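Local coordinates for photoreceptor-histidine kinase BphP (Stigmatella aurantiaca DW4/3-1, PDB 6BAF), which probably senses red and far-red light through a bound bilin chromophore and relays the signal to its own histidine kinase output in light control of cell development, at residues 149-154 and 174-179; 156-161 and 182-187; 259-262 and 267-270. All coordinates share one frame; numbering follows the deposited sequence.

Interaction 1: residues 149-154 and 174-179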
# COMPACT_ATOMS: atom_id res chain seq x y z
N GLU A 149 14.94 -2.22 5.50
CA GLU A 149 13.87 -1.54 4.76
C GLU A 149 13.52 -0.18 5.38
O GLU A 149 13.42 0.84 4.67
CB GLU A 149 12.65 -2.46 4.72
CG GLU A 149 11.61 -2.04 3.70
CD GLU A 149 12.06 -2.31 2.26
OE1 GLU A 149 12.95 -3.18 2.05
OE2 GLU A 149 11.53 -1.64 1.35
N VAL A 150 13.32 -0.14 6.71
CA VAL A 150 12.91 1.14 7.33
C VAL A 150 14.01 2.18 7.23
O VAL A 150 13.75 3.38 7.07
CB VAL A 150 12.52 0.90 8.80
CG1 VAL A 150 12.34 2.27 9.53
CG2 VAL A 150 11.25 0.05 8.87
N ARG A 151 15.26 1.77 7.37
CA ARG A 151 16.34 2.74 7.24
C ARG A 151 16.44 3.26 5.81
O ARG A 151 16.70 4.46 5.59
CB ARG A 151 17.66 2.10 7.67
CG ARG A 151 18.78 3.10 7.64
CD ARG A 151 20.01 2.57 8.33
NE ARG A 151 21.16 2.56 7.44
CZ ARG A 151 21.83 3.65 7.08
NH1 ARG A 151 21.46 4.84 7.52
NH2 ARG A 151 22.86 3.55 6.26
N GLY A 152 16.23 2.38 4.82
CA GLY A 152 16.22 2.84 3.44
C GLY A 152 15.12 3.85 3.15
O GLY A 152 15.37 4.88 2.53
N LEU A 153 13.90 3.58 3.61
CA LEU A 153 12.80 4.53 3.36
C LEU A 153 13.01 5.88 4.06
O LEU A 153 12.67 6.93 3.50
CB LEU A 153 11.47 3.93 3.80
CG LEU A 153 11.08 2.71 2.99
CD1 LEU A 153 9.94 1.94 3.68
CD2 LEU A 153 10.70 3.16 1.56
N THR A 154 13.51 5.88 5.30
CA THR A 154 13.52 7.11 6.11
C THR A 154 14.83 7.86 6.01
O THR A 154 14.89 9.07 6.26
CB THR A 154 13.28 6.78 7.59
OG1 THR A 154 14.37 5.98 8.07
CG2 THR A 154 12.00 5.97 7.79
N ALA A 174 18.54 -6.59 16.32
CA ALA A 174 18.93 -6.38 14.92
C ALA A 174 19.20 -4.90 14.72
O ALA A 174 18.57 -4.05 15.36
CB ALA A 174 17.86 -6.85 13.92
N GLU A 175 20.15 -4.60 13.85
CA GLU A 175 20.51 -3.21 13.64
C GLU A 175 20.98 -2.97 12.21
O GLU A 175 21.82 -3.72 11.71
CB GLU A 175 21.62 -2.82 14.60
CG GLU A 175 22.19 -1.43 14.43
CD GLU A 175 23.18 -1.12 15.58
OE1 GLU A 175 24.07 -1.97 15.85
OE2 GLU A 175 23.07 -0.05 16.24
N ALA A 176 20.51 -1.89 11.60
CA ALA A 176 21.09 -1.34 10.40
C ALA A 176 21.49 0.10 10.67
O ALA A 176 20.72 0.86 11.27
CB ALA A 176 20.09 -1.41 9.22
N ARG A 177 22.66 0.49 10.18
CA ARG A 177 23.27 1.74 10.60
C ARG A 177 24.18 2.29 9.52
O ARG A 177 24.87 1.54 8.84
CB ARG A 177 24.09 1.54 11.89
CG ARG A 177 24.73 0.16 12.00
CD ARG A 177 25.65 -0.01 13.24
NE ARG A 177 26.78 0.87 13.08
CZ ARG A 177 28.04 0.49 12.92
NH1 ARG A 177 28.39 -0.80 12.96
NH2 ARG A 177 28.95 1.43 12.75
N ASP A 178 24.17 3.61 9.38
CA ASP A 178 25.29 4.32 8.81
C ASP A 178 26.54 4.05 9.65
O ASP A 178 26.45 3.67 10.82
CB ASP A 178 24.99 5.81 8.79
CG ASP A 178 25.89 6.58 7.84
OD1 ASP A 178 25.66 6.49 6.61
OD2 ASP A 178 26.84 7.25 8.33
N ALA A 179 27.73 4.26 9.05
CA ALA A 179 28.97 4.00 9.78
C ALA A 179 29.27 5.09 10.81
O ALA A 179 30.03 4.84 11.76
CB ALA A 179 30.15 3.86 8.81
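Arg151, near the end of helix 139-154, makes the helix side of this contact by itself, meeting Ala176 and Arg177 at the end of strand 170-177 and the loop residue Asp178 after it. Its CB is directed toward the strand, and CG lies anti to the backbone N (chi1 -176°), which, with chi2 also extended, carries the chain across to the strand. Arg151 CD arrives beside the backbone of Ala176, 3.5 Å from Ala176 O, and it also touches the methyl group of that alanine, with Arg151 CD and Ala176 CB 4.1 Å apart. A bend at chi3 (122°) then lays the guanidinium over the backbone where the strand gives way to a loop. Arg151 NE lies 3.7 Å from Arg177 C, while Arg151 CZ stands 3.3 Å from Asp178 N, so the peptide N sits over the centre of one guanidinium face. Both groups are donors, and this approach is packing of a flat cation on a peptide. Arg151 NH1 lies 3.9 Å from Asp178 CB and donates a hydrogen bond to Phe156 O, just beyond the helix. Arg151 NH2 comes within 4.1 Å of Asp178 OD1, too long for a salt bridge, and the guanidinium and carboxylate planes are 66° apart, far from a paired, coplanar arrangement. The other oxygen, Asp178 OD2, is engaged in a salt bridge with Arg180, which is consistent with the loose attraction to Arg151. Farther back along the helix, Val147 and Gln148 cover Ala176. The arrangement is that of a helix packed across one face of an antiparallel sheet, as in the GAF domain.

Interaction 2: residues 156-161 and 182-187; sequences FDRAII and DPYLGL. With BLR (3-[5-[(Z)-(4-ethenyl-3-methyl-5-oxidanylidene-pyrrol-2-ylidene)methyl]-2-[[5-[(Z)-(3-ethenyl-4-methyl-5-oxidanylidene-pyrrol-2-ylidene)methyl]-3-(3-hydroxy-3-oxopropyl)-4-methyl-1H-pyrrol-2-yl]methyl]-4-methyl-1H-pyrrol-3-yl]propanoic acid), chain B.
At the edge of the bilin pocket, Arg158 of strand 158-164 stacks on Tyr184 in the loop that follows strand 170-177. The guanidinium lies flat over the phenol ring, with Tyr184 CE2 above its centre and the planes only 20° apart, so the geometry is that of a cation-pi stack; Arg158 CZ and Tyr184 CE2 are 3.4 Å apart. A bend at chi3 (42°) turns the arginine tip over the ring. The guanidinium's rotation is further fixed at its edge: Arg158 NH2 donates to a lone pair of Asp182 O, in the carbonyl plane, at 2.6 Å and 134°. Arg158 NH1 gives a 2.5 Å bond to a water whose oxygen is 2.9 Å from Tyr184 OH, and Arg158 NE bonds Thr274 OG1. The carboxylate of Glu175 accepts from the backbone N of both Tyr184 and Leu185, which is likely to steady the start of the type II turn from Tyr184 to Leu187. The chromophore's vinyl carbon CBB meets Tyr184 CD2 obliquely at 3.4 Å and Ile160 CD1 at 3.9 Å. The stack is consistent with the arginine helping to position a tyrosine that itself touches the bilin, a second-shell arrangement in the chromophore pocket of a phytochrome GAF domain.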
# COMPACT_ATOMS: atom_id res chain seq x y z
N PHE A 156 17.16 7.33 8.21
CA PHE A 156 17.69 7.44 9.57
C PHE A 156 19.10 6.83 9.68
O PHE A 156 19.40 5.80 9.07
CB PHE A 156 16.72 6.73 10.53
CG PHE A 156 15.70 7.66 11.18
CD1 PHE A 156 16.09 8.58 12.16
CD2 PHE A 156 14.34 7.58 10.83
CE1 PHE A 156 15.13 9.42 12.81
CE2 PHE A 156 13.38 8.41 11.46
CZ PHE A 156 13.78 9.34 12.45
N ASP A 157 19.94 7.46 10.50
CA ASP A 157 21.28 6.92 10.77
C ASP A 157 21.25 5.53 11.35
O ASP A 157 22.19 4.75 11.12
CB ASP A 157 22.05 7.83 11.74
CG ASP A 157 22.44 9.12 11.10
OD1 ASP A 157 22.74 9.06 9.90
OD2 ASP A 157 22.42 10.20 11.75
N ARG A 158 20.24 5.19 12.15
CA ARG A 158 20.21 3.88 12.78
C ARG A 158 18.77 3.40 12.88
O ARG A 158 17.88 4.18 13.20
CB ARG A 158 20.87 3.93 14.18
CG ARG A 158 20.86 2.60 15.00
CD ARG A 158 21.87 2.66 16.27
NE ARG A 158 21.71 3.97 16.87
CZ ARG A 158 22.67 4.80 17.22
NH1 ARG A 158 22.30 5.97 17.71
NH2 ARG A 158 23.96 4.47 17.14
N ALA A 159 18.55 2.11 12.65
CA ALA A 159 17.25 1.50 12.87
C ALA A 159 17.52 0.17 13.54
O ALA A 159 18.35 -0.61 13.06
CB ALA A 159 16.46 1.27 11.56
N ILE A 160 16.82 -0.11 14.65
CA ILE A 160 17.00 -1.36 15.37
C ILE A 160 15.65 -2.01 15.56
O ILE A 160 14.60 -1.36 15.48
CB ILE A 160 17.71 -1.15 16.73
CG1 ILE A 160 16.83 -0.28 17.66
CG2 ILE A 160 19.07 -0.48 16.50
CD1 ILE A 160 17.22 -0.37 19.20
N ILE A 161 15.68 -3.32 15.80
CA ILE A 161 14.59 -4.02 16.46
C ILE A 161 14.93 -4.11 17.95
O ILE A 161 15.98 -4.65 18.32
CB ILE A 161 14.36 -5.43 15.90
CG1 ILE A 161 14.04 -5.43 14.39
CG2 ILE A 161 13.20 -6.04 16.67
CD1 ILE A 161 12.86 -4.56 14.01
N ASP A 182 27.36 4.70 16.26
CA ASP A 182 27.87 3.60 17.06
C ASP A 182 26.93 2.40 17.00
O ASP A 182 25.70 2.56 16.93
CB ASP A 182 28.03 4.01 18.52
CG ASP A 182 28.93 5.22 18.71
OD1 ASP A 182 29.79 5.48 17.85
OD2 ASP A 182 28.76 5.92 19.74
N PRO A 183 27.47 1.18 17.08
CA PRO A 183 26.65 -0.04 17.05
C PRO A 183 26.08 -0.36 18.43
O PRO A 183 26.83 -0.59 19.38
CB PRO A 183 27.65 -1.12 16.62
CG PRO A 183 28.98 -0.61 17.16
CD PRO A 183 28.92 0.89 17.03
N TYR A 184 24.74 -0.45 18.52
CA TYR A 184 24.09 -0.88 19.75
C TYR A 184 23.70 -2.35 19.70
O TYR A 184 23.12 -2.87 20.67
CB TYR A 184 22.86 -0.03 20.01
CG TYR A 184 23.15 1.42 20.28
CD1 TYR A 184 24.42 1.84 20.69
CD2 TYR A 184 22.17 2.37 20.13
CE1 TYR A 184 24.67 3.18 20.95
CE2 TYR A 184 22.42 3.71 20.38
CZ TYR A 184 23.66 4.11 20.80
OH TYR A 184 23.89 5.45 21.05
N LEU A 185 23.97 -3.03 18.58
CA LEU A 185 23.53 -4.42 18.43
C LEU A 185 24.00 -5.27 19.60
O LEU A 185 25.16 -5.17 20.02
CB LEU A 185 24.08 -4.98 17.11
CG LEU A 185 23.76 -6.44 16.83
CD1 LEU A 185 22.26 -6.66 16.78
CD2 LEU A 185 24.42 -6.92 15.52
N GLY A 186 23.12 -6.12 20.14
CA GLY A 186 23.46 -6.96 21.27
C GLY A 186 23.30 -6.33 22.65
O GLY A 186 23.27 -7.06 23.64
N LEU A 187 23.19 -4.99 22.77
CA LEU A 187 23.01 -4.37 24.10
C LEU A 187 21.65 -4.71 24.73
O LEU A 187 20.63 -4.85 24.04
CB LEU A 187 23.16 -2.85 24.02
CG LEU A 187 24.55 -2.43 23.63
CD1 LEU A 187 24.60 -0.91 23.58
CD2 LEU A 187 25.52 -3.04 24.65
CHA BLR B . 10.31 6.64 25.59
NA BLR B . 12.55 5.46 25.47
C1A BLR B . 11.40 5.85 24.90
C2A BLR B . 11.33 5.43 23.57
C3A BLR B . 12.46 4.73 23.32
C4A BLR B . 13.22 4.78 24.50
CMA BLR B . 12.79 4.05 21.96
CAA BLR B . 10.16 5.70 22.63
CBA BLR B . 10.22 7.11 21.98
CGA BLR B . 11.25 7.17 20.84
O1A BLR B . 11.08 6.39 19.86
O2A BLR B . 12.26 7.98 20.86
CHB BLR B . 14.56 4.16 24.82
NB BLR B . 15.82 4.61 22.69
C1B BLR B . 15.51 3.89 23.98
C2B BLR B . 16.54 2.82 24.11
C3B BLR B . 17.42 2.83 23.02
C4B BLR B . 17.04 3.92 22.08
CMB BLR B . 16.64 1.82 25.26
OB BLR B . 17.55 4.24 21.07
CAB BLR B . 18.57 1.82 22.87
CBB BLR B . 19.29 1.75 21.78
NC BLR B . 13.73 7.00 29.90
C1C BLR B . 14.95 6.72 30.77
C2C BLR B . 14.53 7.06 32.16
C3C BLR B . 13.18 7.49 32.22
C4C BLR B . 12.63 7.48 30.83
CMC BLR B . 15.47 6.90 33.34
OC BLR B . 16.01 6.33 30.42
CAC BLR B . 12.41 7.92 33.49
CBC BLR B . 12.34 7.13 34.57
CHD BLR B . 11.42 7.83 30.49
ND BLR B . 11.37 6.94 27.94
C1D BLR B . 10.82 7.65 29.12
C2D BLR B . 9.52 8.23 28.82
C3D BLR B . 9.20 7.87 27.45
C4D BLR B . 10.32 7.04 26.86
CMD BLR B . 8.67 9.03 29.81
CAD BLR B . 7.95 8.27 26.70
CBD BLR B . 8.27 9.48 25.84
CGD BLR B . 6.90 9.83 25.30
O1D BLR B . 6.29 8.99 24.55
O2D BLR B . 6.35 10.92 25.67
O HOH W 1 23.69 7.59 19.08

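Interaction 3: residues 259-262 and 267-270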
# COMPACT_ATOMS: atom_id res chain seq x y z
N ILE A 259 8.16 2.45 16.17
CA ILE A 259 6.96 1.77 15.73
C ILE A 259 6.79 0.56 16.63
O ILE A 259 7.75 -0.19 16.84
CB ILE A 259 7.06 1.37 14.24
CG1 ILE A 259 7.11 2.65 13.41
CG2 ILE A 259 5.84 0.55 13.79
CD1 ILE A 259 7.83 2.46 12.09
N SER A 260 5.58 0.37 17.16
CA SER A 260 5.31 -0.74 18.06
C SER A 260 5.20 -2.05 17.28
O SER A 260 4.58 -2.10 16.22
CB SER A 260 4.01 -0.51 18.82
OG SER A 260 3.97 0.79 19.41
N LEU A 261 5.77 -3.11 17.83
CA LEU A 261 5.57 -4.45 17.32
C LEU A 261 4.65 -5.15 18.29
O LEU A 261 4.92 -5.17 19.49
CB LEU A 261 6.89 -5.18 17.17
CG LEU A 261 7.85 -4.47 16.21
CD1 LEU A 261 9.19 -5.16 16.17
CD2 LEU A 261 7.24 -4.40 14.77
N MET A 262 3.56 -5.71 17.77
CA MET A 262 2.53 -6.31 18.60
C MET A 262 2.47 -7.81 18.36
O MET A 262 2.66 -8.27 17.23
CB MET A 262 1.18 -5.67 18.31
CG MET A 262 1.16 -4.14 18.56
SD MET A 262 1.25 -3.76 20.36
CE MET A 262 -0.31 -4.47 20.93
N LEU A 267 2.54 -5.69 23.63
CA LEU A 267 3.73 -5.09 23.03
C LEU A 267 4.87 -6.08 23.06
O LEU A 267 5.15 -6.68 24.10
CB LEU A 267 4.12 -3.81 23.76
CG LEU A 267 5.19 -2.90 23.17
CD1 LEU A 267 4.73 -2.30 21.79
CD2 LEU A 267 5.49 -1.76 24.20
N TRP A 268 5.49 -6.31 21.91
CA TRP A 268 6.53 -7.30 21.73
C TRP A 268 7.90 -6.67 21.59
O TRP A 268 8.91 -7.25 22.00
CB TRP A 268 6.24 -8.13 20.46
CG TRP A 268 7.18 -9.28 20.14
CD1 TRP A 268 7.04 -10.60 20.52
CD2 TRP A 268 8.41 -9.20 19.39
NE1 TRP A 268 8.09 -11.34 20.01
CE2 TRP A 268 8.93 -10.51 19.31
CE3 TRP A 268 9.08 -8.16 18.74
CZ2 TRP A 268 10.10 -10.79 18.64
CZ3 TRP A 268 10.24 -8.44 18.08
CH2 TRP A 268 10.74 -9.76 18.02
N GLY A 269 7.93 -5.45 21.07
CA GLY A 269 9.17 -4.85 20.67
C GLY A 269 8.86 -3.56 19.96
O GLY A 269 7.71 -3.13 19.87
N LEU A 270 9.93 -2.92 19.51
CA LEU A 270 9.81 -1.67 18.78
C LEU A 270 10.75 -1.77 17.59
O LEU A 270 11.80 -2.40 17.68
CB LEU A 270 10.24 -0.44 19.60
CG LEU A 270 9.56 -0.06 20.92
CD1 LEU A 270 10.23 1.24 21.37
CD2 LEU A 270 8.09 0.17 20.72
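Leu261 and Gly269 form an antiparallel hydrogen-bonded pair near the turn end of the hairpin made by strands 255-263 and 266-275, whose short segments run at 142° to one another. The tight part is a classic beta bulge opposite Leu261. Leu261 O is gripped by Trp268 N at 2.7 Å in a nearly straight bond (165°) and by Gly269 N only weakly, at 3.4 Å. In return, Leu261 N donates to Gly269 O at 2.8 Å, from well above the carbonyl plane. With CG anti to its backbone N (chi1 -177°), Trp268 brings the six-membered part of its indole beside Leu261, and Leu261 CD1 lies 3.9 Å from Trp268 CZ3. Glycine suits the second bulge position, since a CB there would run into Trp268 CE3. Cutting Leu261 back to an alanine is likely to open a gap beside the indole and thin the aliphatic cover of that flank. On the sheet face of Ser260 and Met262, Leu267 CD1 sits 3.5 Å from Ser260 CB, and the bent methionine lays Met262 SD 4.0 Å from Leu267 CD1. Toward Ile259 only the side-chain packing is sparser, with Leu270 CD2 4.4 Å from Ser260 OG; the backbone pairing continues through Ile259 and Ile271, and a CA-H...O contact adds to it, Leu270 CA to Ile259 O at 3.2 Å. Even this looser end is buried; none of the eight residues is exposed. Ser260 OG turns to Arg208 and Tyr202 O. Leu270 touches the chromophore on this face of the sheet, while Leu261 packs against Met297 and Ser298 of helix 284-300 on the other, with strands 158-164 and 207-210 flanking the hairpin.

How the interactions relate
All three interactions belong to the GAF domain and reach the same antiparallel sheet. Interactions 1 and 2 cross along the chain, their segments alternating, and their centres are about 8 Å apart; they meet on the neighbouring strands 170-177 and 158-164, where Glu175 packs on Arg158 and Ala174 O on Ile160 CB. Interaction 3 follows later in the chain, with its centre about 17 Å from that of interaction 1 and 16 Å from that of interaction 2, which it meets through Ile161 packing on Leu261, Trp268 and Leu270. In sheet order, strands 170-177, 158-164, 266-275 and 255-263 run side by side, so one continuous sheet links the covering helices to the bilin, touched by interactions 2 and 3.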